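Local coordinates for single-stranded DNA-binding protein (Enterobacter phage Enc34, PDB 5ODK) that probably binds single-stranded DNA through an OB-fold domain, as expected of a phage replication protein of the single-stranded DNA-binding class, at residues A[20-25]-A[148-153]; A[26-31]-A[53-58]; A[89-94]-A[162-167]; A[141-146]-A[169-174]. All coordinates share one frame; numbering follows the deposited sequence. Where two conformers were deposited one is given.

Contact 1. Residues A[20-25]-A[148-153]; sequences SGHIKV and VIRPWS. With PO4 (phosphate ion), chain D.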
loop_
_atom_site.group_PDB
_atom_site.type_symbol
_atom_site.label_atom_id
_atom_site.label_comp_id
_atom_site.label_asym_id
_atom_site.label_seq_id
_atom_site.Cartn_x
_atom_site.Cartn_y
_atom_site.Cartn_z
ATOM N N SER A 20 9.435 10.122 -9.121
ATOM C CA SER A 20 10.291 9.591 -8.096
ATOM C C SER A 20 10.047 8.098 -7.789
ATOM O O SER A 20 10.689 7.522 -6.908
ATOM C CB SER A 20 10.029 10.419 -6.836
ATOM O OG SER A 20 8.628 10.430 -6.569
ATOM N N GLY A 21 9.112 7.469 -8.494
ATOM C CA GLY A 21 8.800 6.055 -8.314
ATOM C C GLY A 21 7.706 5.754 -7.325
ATOM O O GLY A 21 7.280 4.615 -7.186
ATOM N N HIS A 22 7.240 6.780 -6.591
ATOM C CA HIS A 22 6.068 6.615 -5.763
ATOM C C HIS A 22 4.866 6.194 -6.579
ATOM O O HIS A 22 4.791 6.538 -7.776
ATOM C CB HIS A 22 5.741 7.923 -5.025
ATOM C CG HIS A 22 6.783 8.341 -4.046
ATOM N ND1 HIS A 22 7.916 9.008 -4.421
ATOM C CD2 HIS A 22 6.840 8.215 -2.692
ATOM C CE1 HIS A 22 8.628 9.296 -3.341
ATOM N NE2 HIS A 22 8.010 8.790 -2.281
ATOM N N ILE A 23 3.980 5.454 -5.941
ATOM C CA ILE A 23 2.774 4.953 -6.563
ATOM C C ILE A 23 1.606 5.296 -5.649
ATOM O O ILE A 23 1.588 4.880 -4.478
ATOM C CB ILE A 23 2.840 3.417 -6.760
ATOM C CG1 ILE A 23 4.110 3.030 -7.518
ATOM C CG2 ILE A 23 1.584 2.920 -7.474
ATOM C CD1 ILE A 23 4.381 1.545 -7.494
ATOM N N LYS A 24 0.603 5.985 -6.184
ATOM C CA LYS A 24 -0.673 6.175 -5.482
ATOM C C LYS A 24 -1.650 5.110 -5.956
ATOM O O LYS A 24 -1.844 4.973 -7.166
ATOM C CB LYS A 24 -1.268 7.568 -5.718
ATOM C CG LYS A 24 -2.564 7.826 -4.960
ATOM C CD LYS A 24 -3.063 9.243 -5.207
ATOM C CE LYS A 24 -4.353 9.546 -4.498
ATOM N NZ LYS A 24 -4.719 10.978 -4.746
ATOM N N VAL A 25 -2.205 4.343 -5.027
ATOM C CA VAL A 25 -3.317 3.439 -5.272
ATOM C C VAL A 25 -4.539 4.067 -4.653
ATOM O O VAL A 25 -4.560 4.362 -3.450
ATOM C CB VAL A 25 -3.083 2.006 -4.802
ATOM C CG1 VAL A 25 -1.983 1.363 -5.635
ATOM C CG2 VAL A 25 -2.861 1.871 -3.320
ATOM N N VAL A 148 -0.235 6.278 -0.804
ATOM C CA VAL A 148 1.021 6.364 -1.539
ATOM C C VAL A 148 2.034 5.425 -0.915
ATOM O O VAL A 148 2.279 5.460 0.306
ATOM C CB VAL A 148 1.569 7.804 -1.633
ATOM C CG1 VAL A 148 2.875 7.814 -2.403
ATOM C CG2 VAL A 148 0.564 8.717 -2.292
ATOM N N ILE A 149 2.595 4.588 -1.794
ATOM C CA ILE A 149 3.577 3.592 -1.432
ATOM C C ILE A 149 4.789 3.710 -2.354
ATOM O O ILE A 149 4.731 4.402 -3.385
ATOM C CB ILE A 149 2.981 2.153 -1.501
ATOM C CG1 ILE A 149 2.562 1.787 -2.937
ATOM C CG2 ILE A 149 1.800 2.016 -0.548
ATOM C CD1 ILE A 149 2.168 0.343 -3.108
ATOM N N ARG A 150 5.876 3.050 -2.002
ATOM C CA ARG A 150 6.983 2.937 -2.957
ATOM C C ARG A 150 7.721 1.642 -2.682
ATOM O O ARG A 150 8.034 1.343 -1.537
ATOM C CB ARG A 150 7.951 4.108 -2.886
ATOM C CG ARG A 150 8.830 4.124 -4.137
ATOM C CD ARG A 150 9.619 5.396 -4.296
ATOM N NE ARG A 150 10.697 5.489 -3.313
ATOM C CZ ARG A 150 11.628 6.446 -3.323
ATOM N NH1 ARG A 150 11.567 7.463 -4.203
ATOM N NH2 ARG A 150 12.606 6.404 -2.444
ATOM N N PRO A 151 8.024 0.871 -3.739
ATOM C CA PRO A 151 8.737 -0.396 -3.505
ATOM C C PRO A 151 10.176 -0.187 -3.015
ATOM O O PRO A 151 10.798 0.869 -3.230
ATOM C CB PRO A 151 8.797 -0.998 -4.906
ATOM C CG PRO A 151 7.682 -0.372 -5.662
ATOM C CD PRO A 151 7.705 1.056 -5.173
ATOM N N TRP A 152 10.700 -1.214 -2.366
ATOM C CA TRP A 152 12.120 -1.320 -2.027
ATOM C C TRP A 152 12.489 -2.799 -1.985
ATOM O O TRP A 152 11.641 -3.654 -1.791
ATOM C CB TRP A 152 12.465 -0.604 -0.717
ATOM C CG TRP A 152 11.815 -1.081 0.514
ATOM C CD1 TRP A 152 10.556 -0.757 0.960
ATOM C CD2 TRP A 152 12.405 -1.895 1.520
ATOM N NE1 TRP A 152 10.310 -1.345 2.161
ATOM C CE2 TRP A 152 11.438 -2.021 2.564
ATOM C CE3 TRP A 152 13.663 -2.491 1.683
ATOM C CZ2 TRP A 152 11.690 -2.746 3.730
ATOM C CZ3 TRP A 152 13.917 -3.200 2.877
ATOM C CH2 TRP A 152 12.922 -3.327 3.878
ATOM N N SER A 153 13.772 -3.060 -2.174
ATOM C CA SER A 153 14.268 -4.414 -2.254
ATOM C C SER A 153 15.017 -4.795 -0.988
ATOM O O SER A 153 15.731 -3.983 -0.390
ATOM C CB SER A 153 15.150 -4.587 -3.493
ATOM O OG SER A 153 16.181 -3.632 -3.506
HETATM P P PO4 D . 14.538 3.349 -0.892
HETATM O O1 PO4 D . 13.329 4.149 -0.861
HETATM O O2 PO4 D . 15.618 4.339 -1.345
HETATM O O3 PO4 D . 14.907 2.682 0.445
HETATM O O4 PO4 D . 14.472 2.248 -1.968
#

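Contact 2. Residues A[26-31]-A[53-58]; sequences SNVRCS and LLMPKD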
loop_
_atom_site.group_PDB
_atom_site.type_symbol
_atom_site.label_atom_id
_atom_site.label_comp_id
_atom_site.label_asym_id
_atom_site.label_seq_id
_atom_site.Cartn_x
_atom_site.Cartn_y
_atom_site.Cartn_z
ATOM N N SER A 26 -5.540 4.347 -5.478
ATOM C CA SER A 26 -6.707 5.111 -5.048
ATOM C C SER A 26 -7.910 4.222 -4.890
ATOM O O SER A 26 -8.113 3.298 -5.696
ATOM C CB SER A 26 -7.000 6.247 -5.999
ATOM O OG SER A 26 -5.857 7.079 -6.163
ATOM N N ASN A 27 -8.731 4.509 -3.881
ATOM C CA ASN A 27 -10.010 3.830 -3.707
ATOM C C ASN A 27 -9.842 2.325 -3.536
ATOM O O ASN A 27 -10.296 1.503 -4.346
ATOM C CB ASN A 27 -10.933 4.216 -4.854
ATOM C CG ASN A 27 -11.061 5.712 -4.995
ATOM O OD1 ASN A 27 -11.394 6.398 -3.995
ATOM N ND2 ASN A 27 -10.738 6.246 -6.180
ATOM N N VAL A 28 -9.178 2.001 -2.442
ATOM C CA VAL A 28 -8.901 0.617 -2.032
ATOM C C VAL A 28 -9.432 0.434 -0.615
ATOM O O VAL A 28 -9.561 1.423 0.130
ATOM C CB VAL A 28 -7.417 0.273 -2.140
ATOM C CG1 VAL A 28 -6.973 0.394 -3.588
ATOM C CG2 VAL A 28 -6.568 1.144 -1.223
ATOM N N ARG A 29 -9.739 -0.802 -0.236
ATOM C CA ARG A 29 -10.275 -1.024 1.097
ATOM C C ARG A 29 -9.143 -1.407 2.024
ATOM O O ARG A 29 -8.305 -2.224 1.703
ATOM C CB ARG A 29 -11.371 -2.102 1.063
ATOM C CG ARG A 29 -12.348 -2.086 2.212
ATOM C CD ARG A 29 -13.548 -2.973 1.922
ATOM N NE ARG A 29 -14.470 -2.909 3.026
ATOM C CZ ARG A 29 -15.492 -3.712 3.183
ATOM N NH1 ARG A 29 -15.757 -4.661 2.294
ATOM N NH2 ARG A 29 -16.247 -3.578 4.251
ATOM N N CYS A 30 -9.097 -0.817 3.201
ATOM C CA CYS A 30 -8.011 -1.165 4.068
ATOM C C CYS A 30 -8.352 -2.251 5.067
ATOM O O CYS A 30 -9.511 -2.504 5.406
ATOM C CB CYS A 30 -7.424 0.019 4.788
ATOM S SG CYS A 30 -8.285 0.511 6.233
ATOM N N SER A 31 -7.281 -2.866 5.546
ATOM C CA SER A 31 -7.341 -3.966 6.470
ATOM C C SER A 31 -6.119 -3.850 7.409
ATOM O O SER A 31 -5.057 -3.380 7.021
ATOM C CB SER A 31 -7.303 -5.213 5.597
ATOM O OG SER A 31 -7.236 -6.362 6.352
ATOM N N LEU A 53 -3.913 -3.233 1.931
ATOM C CA LEU A 53 -4.808 -2.566 0.978
ATOM C C LEU A 53 -5.416 -3.623 0.091
ATOM O O LEU A 53 -4.691 -4.439 -0.500
ATOM C CB LEU A 53 -4.053 -1.537 0.166
ATOM C CG LEU A 53 -3.274 -0.500 0.971
ATOM C CD1 LEU A 53 -2.415 0.337 0.051
ATOM C CD2 LEU A 53 -4.164 0.417 1.810
ATOM N N LEU A 54 -6.745 -3.650 0.013
ATOM C CA LEU A 54 -7.470 -4.571 -0.814
ATOM C C LEU A 54 -7.922 -3.809 -2.037
ATOM O O LEU A 54 -8.768 -2.900 -1.962
ATOM C CB LEU A 54 -8.644 -5.118 -0.032
ATOM C CG LEU A 54 -8.281 -5.817 1.261
ATOM C CD1 LEU A 54 -9.536 -6.224 1.989
ATOM C CD2 LEU A 54 -7.362 -7.017 1.046
ATOM N N MET A 55 -7.322 -4.135 -3.185
ATOM C CA MET A 55 -7.496 -3.337 -4.379
ATOM C C MET A 55 -8.373 -4.110 -5.375
ATOM O O MET A 55 -7.941 -5.126 -5.922
ATOM C CB MET A 55 -6.114 -3.014 -4.946
ATOM C CG MET A 55 -6.149 -2.140 -6.148
ATOM S SD MET A 55 -4.515 -1.482 -6.530
ATOM C CE MET A 55 -3.752 -2.888 -7.299
ATOM N N PRO A 56 -9.628 -3.656 -5.628
ATOM C CA PRO A 56 -10.509 -4.404 -6.554
ATOM C C PRO A 56 -9.903 -4.572 -7.938
ATOM O O PRO A 56 -9.521 -3.607 -8.602
ATOM C CB PRO A 56 -11.771 -3.567 -6.576
ATOM C CG PRO A 56 -11.811 -2.929 -5.216
ATOM C CD PRO A 56 -10.368 -2.602 -4.911
ATOM N N LYS A 57 -9.804 -5.822 -8.361
ATOM C CA LYS A 57 -9.157 -6.119 -9.646
ATOM C C LYS A 57 -9.844 -5.446 -10.823
ATOM O O LYS A 57 -9.170 -4.962 -11.732
ATOM C CB LYS A 57 -9.134 -7.621 -9.892
ATOM C CG LYS A 57 -8.266 -8.418 -8.933
ATOM C CD LYS A 57 -8.285 -9.889 -9.276
ATOM C CE LYS A 57 -7.318 -10.727 -8.455
ATOM N NZ LYS A 57 -7.473 -12.160 -8.800
ATOM N N ASP A 58 -11.177 -5.418 -10.807
ATOM C CA ASP A 58 -11.944 -4.967 -11.962
ATOM C C ASP A 58 -11.816 -3.491 -12.219
ATOM O O ASP A 58 -12.040 -3.079 -13.324
ATOM C CB ASP A 58 -13.410 -5.427 -11.899
ATOM C CG ASP A 58 -14.218 -4.832 -10.752
ATOM O OD1 ASP A 58 -13.680 -4.229 -9.801
ATOM O OD2 ASP A 58 -15.459 -5.010 -10.816
#

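Contact 3. Residues A[89-94]-A[162-167]; sequences MLFIKD and INANLL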
loop_
_atom_site.group_PDB
_atom_site.type_symbol
_atom_site.label_atom_id
_atom_site.label_comp_id
_atom_site.label_asym_id
_atom_site.label_seq_id
_atom_site.Cartn_x
_atom_site.Cartn_y
_atom_site.Cartn_z
ATOM N N MET A 89 7.191 -13.603 -2.398
ATOM C CA MET A 89 7.987 -12.682 -1.619
ATOM C C MET A 89 7.821 -11.241 -2.093
ATOM O O MET A 89 8.617 -10.379 -1.745
ATOM C CB MET A 89 9.450 -13.154 -1.667
ATOM C CG MET A 89 9.631 -14.534 -1.044
ATOM S SD MET A 89 9.342 -14.494 0.737
ATOM C CE MET A 89 11.017 -14.236 1.322
ATOM N N LEU A 90 6.728 -10.982 -2.804
ATOM C CA LEU A 90 6.357 -9.622 -3.202
ATOM C C LEU A 90 5.296 -9.047 -2.258
ATOM O O LEU A 90 4.505 -9.775 -1.671
ATOM C CB LEU A 90 5.794 -9.614 -4.644
ATOM C CG LEU A 90 6.679 -10.172 -5.731
ATOM C CD1 LEU A 90 5.925 -10.173 -7.062
ATOM C CD2 LEU A 90 7.998 -9.438 -5.806
ATOM N N PHE A 91 5.239 -7.721 -2.232
ATOM C CA PHE A 91 4.254 -7.030 -1.381
ATOM C C PHE A 91 2.827 -7.105 -1.913
ATOM O O PHE A 91 1.911 -6.652 -1.226
ATOM C CB PHE A 91 4.645 -5.554 -1.171
ATOM C CG PHE A 91 4.626 -4.692 -2.415
ATOM C CD1 PHE A 91 3.454 -4.150 -2.874
ATOM C CD2 PHE A 91 5.803 -4.395 -3.099
ATOM C CE1 PHE A 91 3.428 -3.337 -3.989
ATOM C CE2 PHE A 91 5.790 -3.577 -4.208
ATOM C CZ PHE A 91 4.595 -3.021 -4.638
ATOM N N ILE A 92 2.646 -7.585 -3.152
ATOM C CA ILE A 92 1.317 -7.665 -3.769
ATOM C C ILE A 92 1.034 -9.134 -4.050
ATOM O O ILE A 92 1.876 -9.829 -4.604
ATOM C CB ILE A 92 1.188 -6.786 -5.009
ATOM C CG1 ILE A 92 -0.239 -6.836 -5.587
ATOM C CG2 ILE A 92 2.240 -7.105 -6.074
ATOM C CD1 ILE A 92 -0.544 -5.745 -6.606
ATOM N N LYS A 93 -0.146 -9.589 -3.659
ATOM C CA LYS A 93 -0.568 -10.964 -3.785
ATOM C C LYS A 93 -1.980 -11.047 -4.354
ATOM O O LYS A 93 -2.718 -10.051 -4.397
ATOM C CB LYS A 93 -0.476 -11.684 -2.409
ATOM C CG LYS A 93 0.970 -11.872 -1.960
ATOM C CD LYS A 93 1.225 -12.593 -0.637
ATOM C CE LYS A 93 2.716 -12.910 -0.511
ATOM N NZ LYS A 93 2.991 -13.578 0.772
ATOM N N ASP A 94 -2.342 -12.224 -4.852
ATOM C CA ASP A 94 -3.627 -12.446 -5.503
ATOM C C ASP A 94 -4.660 -12.921 -4.470
ATOM O O ASP A 94 -4.557 -14.029 -3.937
ATOM C CB ASP A 94 -3.425 -13.483 -6.611
ATOM C CG ASP A 94 -4.669 -13.728 -7.431
ATOM O OD1 ASP A 94 -5.790 -13.413 -7.002
ATOM O OD2 ASP A 94 -4.509 -14.324 -8.499
ATOM N N ILE A 162 10.573 -8.070 -2.422
ATOM C CA ILE A 162 10.267 -6.696 -2.804
ATOM C C ILE A 162 9.127 -6.263 -1.875
ATOM O O ILE A 162 8.041 -6.827 -1.890
ATOM C CB ILE A 162 9.852 -6.508 -4.274
ATOM C CG1 ILE A 162 10.934 -7.078 -5.239
ATOM C CG2 ILE A 162 9.584 -5.043 -4.567
ATOM C CD1 ILE A 162 12.289 -6.405 -5.151
ATOM N N ASN A 163 9.427 -5.261 -1.063
ATOM C CA ASN A 163 8.530 -4.722 -0.056
ATOM C C ASN A 163 7.990 -3.394 -0.541
ATOM O O ASN A 163 8.456 -2.830 -1.539
ATOM C CB ASN A 163 9.316 -4.519 1.242
ATOM C CG ASN A 163 9.835 -5.780 1.827
ATOM O OD1 ASN A 163 9.170 -6.805 1.783
ATOM N ND2 ASN A 163 11.083 -5.726 2.301
ATOM N N ALA A 164 7.021 -2.840 0.201
ATOM C CA ALA A 164 6.465 -1.522 -0.102
ATOM C C ALA A 164 6.535 -0.625 1.151
ATOM O O ALA A 164 6.022 -1.003 2.217
ATOM C CB ALA A 164 5.035 -1.621 -0.572
ATOM N N ASN A 165 7.167 0.518 1.001
ATOM C CA ASN A 165 7.098 1.573 2.011
ATOM C C ASN A 165 5.713 2.191 1.973
ATOM O O ASN A 165 5.173 2.481 0.920
ATOM C CB ASN A 165 8.128 2.671 1.745
ATOM C CG ASN A 165 9.513 2.312 2.207
ATOM O OD1 ASN A 165 9.654 1.780 3.303
ATOM N ND2 ASN A 165 10.522 2.588 1.372
ATOM N N LEU A 166 5.179 2.431 3.169
ATOM C CA LEU A 166 3.900 3.103 3.373
ATOM C C LEU A 166 4.159 4.553 3.672
ATOM O O LEU A 166 4.709 4.864 4.728
ATOM C CB LEU A 166 3.152 2.450 4.520
ATOM C CG LEU A 166 1.791 3.041 4.852
ATOM C CD1 LEU A 166 0.859 2.963 3.676
ATOM C CD2 LEU A 166 1.199 2.344 6.059
ATOM N N LEU A 167 3.757 5.460 2.773
ATOM C CA LEU A 167 4.139 6.875 2.889
ATOM C C LEU A 167 2.974 7.802 3.188
ATOM O O LEU A 167 3.181 8.821 3.875
ATOM C CB LEU A 167 4.914 7.313 1.662
ATOM C CG LEU A 167 6.179 6.463 1.573
ATOM C CD1 LEU A 167 6.667 6.233 0.194
ATOM C CD2 LEU A 167 7.244 6.834 2.524
HETATM O O HOH W 1 7.337 -8.780 0.456
#

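Contact 4. Residues A[141-146]-A[169-174]; sequences GGCWVS and VLKRKD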
loop_
_atom_site.group_PDB
_atom_site.type_symbol
_atom_site.label_atom_id
_atom_site.label_comp_id
_atom_site.label_asym_id
_atom_site.label_seq_id
_atom_site.Cartn_x
_atom_site.Cartn_y
_atom_site.Cartn_z
ATOM N N GLY A 141 -10.178 -0.869 9.874
ATOM C CA GLY A 141 -10.206 -1.934 8.883
ATOM C C GLY A 141 -11.606 -2.039 8.320
ATOM O O GLY A 141 -12.582 -2.156 9.078
ATOM N N GLY A 142 -11.713 -1.992 6.993
ATOM C CA GLY A 142 -12.992 -2.012 6.318
ATOM C C GLY A 142 -13.356 -0.711 5.631
ATOM O O GLY A 142 -14.204 -0.707 4.755
ATOM N N CYS A 143 -12.769 0.407 6.058
ATOM C CA CYS A 143 -12.971 1.655 5.354
ATOM C C CYS A 143 -12.191 1.695 4.042
ATOM O O CYS A 143 -11.303 0.863 3.822
ATOM C CB CYS A 143 -12.723 2.890 6.231
ATOM S SG CYS A 143 -10.989 3.327 6.401
ATOM N N TRP A 144 -12.511 2.674 3.201
ATOM C CA TRP A 144 -11.802 2.875 1.933
ATOM C C TRP A 144 -10.864 4.048 2.056
ATOM O O TRP A 144 -11.178 5.074 2.687
ATOM C CB TRP A 144 -12.794 3.117 0.809
ATOM C CG TRP A 144 -13.661 1.917 0.568
ATOM C CD1 TRP A 144 -14.727 1.505 1.301
ATOM C CD2 TRP A 144 -13.524 0.945 -0.493
ATOM N NE1 TRP A 144 -15.245 0.343 0.798
ATOM C CE2 TRP A 144 -14.505 -0.036 -0.292
ATOM C CE3 TRP A 144 -12.631 0.802 -1.558
ATOM C CZ2 TRP A 144 -14.653 -1.143 -1.146
ATOM C CZ3 TRP A 144 -12.752 -0.302 -2.398
ATOM C CH2 TRP A 144 -13.762 -1.260 -2.185
ATOM N N VAL A 145 -9.709 3.914 1.426
ATOM C CA VAL A 145 -8.602 4.859 1.469
ATOM C C VAL A 145 -7.969 5.014 0.105
ATOM O O VAL A 145 -8.236 4.231 -0.816
ATOM C CB VAL A 145 -7.508 4.402 2.484
ATOM C CG1 VAL A 145 -8.120 4.247 3.873
ATOM C CG2 VAL A 145 -6.816 3.120 2.050
ATOM N N SER A 146 -7.086 5.986 -0.008
ATOM C CA SER A 146 -6.091 6.056 -1.057
ATOM C C SER A 146 -4.749 6.139 -0.390
ATOM O O SER A 146 -4.620 6.710 0.687
ATOM C CB SER A 146 -6.327 7.244 -1.980
ATOM O OG SER A 146 -7.570 7.097 -2.600
ATOM N N VAL A 169 -1.658 7.710 3.852
ATOM C CA VAL A 169 -2.977 7.113 3.791
ATOM C C VAL A 169 -3.991 8.233 3.921
ATOM O O VAL A 169 -3.898 9.017 4.869
ATOM C CB VAL A 169 -3.209 6.081 4.881
ATOM C CG1 VAL A 169 -4.583 5.451 4.755
ATOM C CG2 VAL A 169 -2.129 5.004 4.828
ATOM N N LEU A 170 -4.946 8.294 3.016
ATOM C CA LEU A 170 -6.031 9.280 2.951
ATOM C C LEU A 170 -7.353 8.547 3.076
ATOM O O LEU A 170 -7.650 7.674 2.272
ATOM C CB LEU A 170 -6.002 10.024 1.614
ATOM C CG LEU A 170 -7.225 10.851 1.210
ATOM C CD1 LEU A 170 -7.478 12.004 2.161
ATOM C CD2 LEU A 170 -7.141 11.339 -0.228
ATOM N N LYS A 171 -8.169 8.919 4.068
ATOM C CA LYS A 171 -9.490 8.356 4.182
ATOM C C LYS A 171 -10.370 8.834 3.025
ATOM O O LYS A 171 -10.394 10.018 2.721
ATOM C CB LYS A 171 -10.137 8.722 5.502
ATOM C CG LYS A 171 -11.484 8.054 5.639
ATOM C CD LYS A 171 -11.891 7.737 6.967
ATOM C CE LYS A 171 -13.197 6.966 6.983
ATOM N NZ LYS A 171 -13.720 7.269 8.313
ATOM N N ARG A 172 -11.069 7.892 2.391
ATOM C CA ARG A 172 -11.961 8.173 1.285
ATOM C C ARG A 172 -13.430 7.932 1.569
ATOM O O ARG A 172 -14.255 8.746 1.154
ATOM C CB ARG A 172 -11.550 7.344 0.069
ATOM C CG ARG A 172 -10.231 7.740 -0.554
ATOM C CD ARG A 172 -10.282 9.044 -1.302
ATOM N NE ARG A 172 -11.049 8.863 -2.528
ATOM C CZ ARG A 172 -11.560 9.830 -3.262
ATOM N NH1 ARG A 172 -11.416 11.111 -2.913
ATOM N NH2 ARG A 172 -12.225 9.488 -4.351
ATOM N N LYS A 173 -13.782 6.809 2.181
ATOM C CA LYS A 173 -15.190 6.468 2.402
ATOM C C LYS A 173 -15.335 5.532 3.575
ATOM O O LYS A 173 -14.472 4.700 3.802
ATOM C CB LYS A 173 -15.749 5.758 1.164
ATOM C CG LYS A 173 -17.259 5.751 1.017
ATOM C CD LYS A 173 -17.695 5.123 -0.307
ATOM C CE LYS A 173 -17.052 3.757 -0.536
ATOM N NZ LYS A 173 -17.827 2.834 -1.402
ATOM N N ASP A 174 -16.425 5.684 4.329
ATOM C CA ASP A 174 -16.770 4.717 5.345
ATOM C C ASP A 174 -17.419 3.487 4.714
ATOM O O ASP A 174 -18.051 3.566 3.656
ATOM C CB ASP A 174 -17.707 5.350 6.369
ATOM C CG ASP A 174 -16.973 6.339 7.275
ATOM O OD1 ASP A 174 -16.031 5.889 7.974
ATOM O OD2 ASP A 174 -17.324 7.541 7.240
#

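Contact 1. Residues A[20-25]-A[148-153]
Ile23 and Ile149 face each other as a hydrogen-bonded antiparallel pair, each peptide N-H meeting the other's carbonyl oxygen, while Lys24 and Val148 form the non-hydrogen-bonded pair beside them; the two short strand axes run at 134°. This ladder joins strand 23-26 to the long strand 144-156 in the OB-fold sheet. The bond from Ile23 N to Ile149 O is 2.9 Å. The beta-branched side chains suit the extended backbone, and on the isoleucine face Ile23 CD1 reaches Pro151 CD at 4.1 Å, above helix 61-76, where Ile63 and Gln70 meet Ile23.

On the other side of the ladder Val148 CG1 lies 3.9 Å from His22 CB, and its CG2 approaches the aliphatic root of Lys24. Before the strand begins, Gly21 has a positive phi that would press a beta carbon against the preceding carbonyl, which explains glycine at the turn. Arg150 reaches back to this turn. Its CG stands opposite the backbone N (chi1 -164°) and the next bond is extended, which puts CD over the His22 ring, 4.0 Å from the centroid and almost on the ring normal; the bend at chi3 swings the guanidinium toward Ser20 O. Ser20 OG meets His22 ND1 at 2.7 Å and helps fix the rotation of that ring. An arginine suits the place because one guanidinium can serve two acceptors: NH1 donates to Ser20 O over 2.8 Å in a rather bent bond, and NH2 donates to O1 of a phosphate ion, probably from the crystallisation liquor, at 2.8 Å with an N-H...O angle of 158°.

Contact 2. Residues A[26-31]-A[53-58]
Val28 turns CG1 opposite its carbonyl carbon (chi1 -62°), which sends this methyl toward Met55 and CG2 toward Leu53, so that one small branched residue touches two positions of the facing strand. Met55 meets it with CG opposite the backbone N (chi1 -177°): its CG lies 3.7 Å from Val28 CG1, and the flexible thioether then bends away to helix 61-76, touching Ile63 and Ile67. Val28 CG2 packs 3.9 Å from Leu53 CB, while Leu53 CD2 comes to 4.4 Å from Cys30 CB, a small side chain in a buried place.

These groups sit on an antiparallel ladder between strands 28-34 and 49-56 of the OB fold. Between the two segments, Arg29 and Leu54 are the hydrogen-bonded pair. Leu54 N donates to Arg29 O at 2.7 Å, and Arg29 N returns a bond of 2.9 Å to Leu54 O. Leu54 CB lies 3.4 Å from Arg29 O, and its side chain also touches Met108 and Val110 of strand 108-115. Arg29 shares this face but runs out extended, touching Trp144 and Phe178, and its NE and NH2 are taken by the carbonyls of Gly142 and Glu176. Asn27, at the corner of the chain, forms with Val28 a G1 beta bulge opposite Val145, and its amide bonds to Asn14 and Arg172.

The chemistry is thus divided: the peptide groups of Arg29 and Leu54 satisfy one another, branched and thioether carbons fill the buried face, and the polar ends of Arg29 and Asn27 tie this strand to other parts of the chain.

Contact 3. Residues A[89-94]-A[162-167]
A single backbone bridge, Leu90 with Ile162, and an aromatic ring laid against a small residue make up this contact, which joins the loop leading into strand 92-94 to the long strand 159-173 of the OB-fold sheet. Ile162 N donates to Met89 O at 3.1 Å, with a moderately bent N-H...O angle of 148°. The carbonyl of Ile162 faces back to the loop, and the CA-H of Leu90 approaches its oxygen.

On the loop side Phe91 makes the broadest contact. Its CG occupies the position between the backbone N and the carbonyl carbon (chi1 65°), and this turn brings the ring over Ala164. The methyl CB of Ala164 sits above one face, 3.7 Å from the ring centroid and 16° off the normal, somewhat toward the rim beside CG. A residue as short as alanine allows the strand and the ring to come this close. Along the same ring, CE2 lies 4.1 Å from Ile162 CG2, a looser apolar touch in which the two side chains are set at a slant. Leu90 and Ile162 instead lie side by side and point the same way, with Leu90 CD2 3.8 Å from Ile162 CB. Helix 61-76 adjoins this apolar group through Ile71, which touches both Leu90 and Phe91, and Phe91 also meets Ile149 and Pro151. Leucine, phenylalanine and isoleucine thus suit a layer between helix and sheet.

Asn163, whose CB points away from the loop, is held by Gln154 through ND2. A water bridges strand and loop, hydrogen-bonded to Asn163 OD1 and to Met89 O at 3.0 Å each.

Contact 4. Residues A[141-146]-A[169-174]
Trp144 and Lys173 lie side by side across the two strands, with Lys173 CE 3.7 Å from Trp144 CD1 and its NZ over the five-membered ring, 4.4 Å from the centroid. This is a cation-pi contact near the rim of the indole. The lysine chain leaves with CG opposite its backbone N (chi1 -160°) and bends at chi3, which brings CE over the ring and NZ after it. A flexible lysine beside a flat, electron-rich indole suits this partly exposed face, and the indole NE1 is used by Asp175.

The backbone of these residues carries a classic beta bulge: Arg172 and Lys173 both face Trp144. Trp144 O accepts from Arg172 N at 2.8 Å and from Lys173 N at 3.2 Å, both from the same face of its carbonyl plane, and Trp144 N donates to Lys173 O. Pairing resumes with Val145 and Lys171; at the next pair, hydrogen-bonded, Leu170 N donates to Ser146 O at 2.8 Å.

The extra residue brings Arg172 across the ladder, with CG 3.4 Å from Ser146 OG; NE reaches Asn27 OD1, while Ser146 OG accepts from Asn27 N. Val145 CG1 meets Val169 CG1 at 3.8 Å, two branched residues in a buried strand. Lys171 points away, and its NZ forms a 2.7 Å salt bridge with Asp174 OD1, which Tyr140 also meets.

Both segments belong to the hairpin of strands 144-156 and 159-173. Strand 28-34 pairs along the other edge of 144-146, with Cys30 beside Cys143 and Val28 beside Val145, and Ile139, following helix 132-138, packs on Val145 and Val169.

Overall arrangement
All four contacts belong to one continuous OB-fold sheet system. Strand 144-156 serves contacts 1 and 4, whose centres are about 18 Å apart on opposite sides of the chain's centre, and strand 159-173 serves contacts 3 and 4. Contact 2 is nested along the chain within the loop closed by contact 1, and it precedes contacts 3 and 4; contacts 1, 3 and 4 cross one another in sequence. Contacts 1 and 3 lie about 9 Å apart between centres, as do contacts 2 and 4. Lys57 to Asp94 is a salt bridge linking contacts 2 and 3. Segments distant in sequence are thereby woven into a single compact domain.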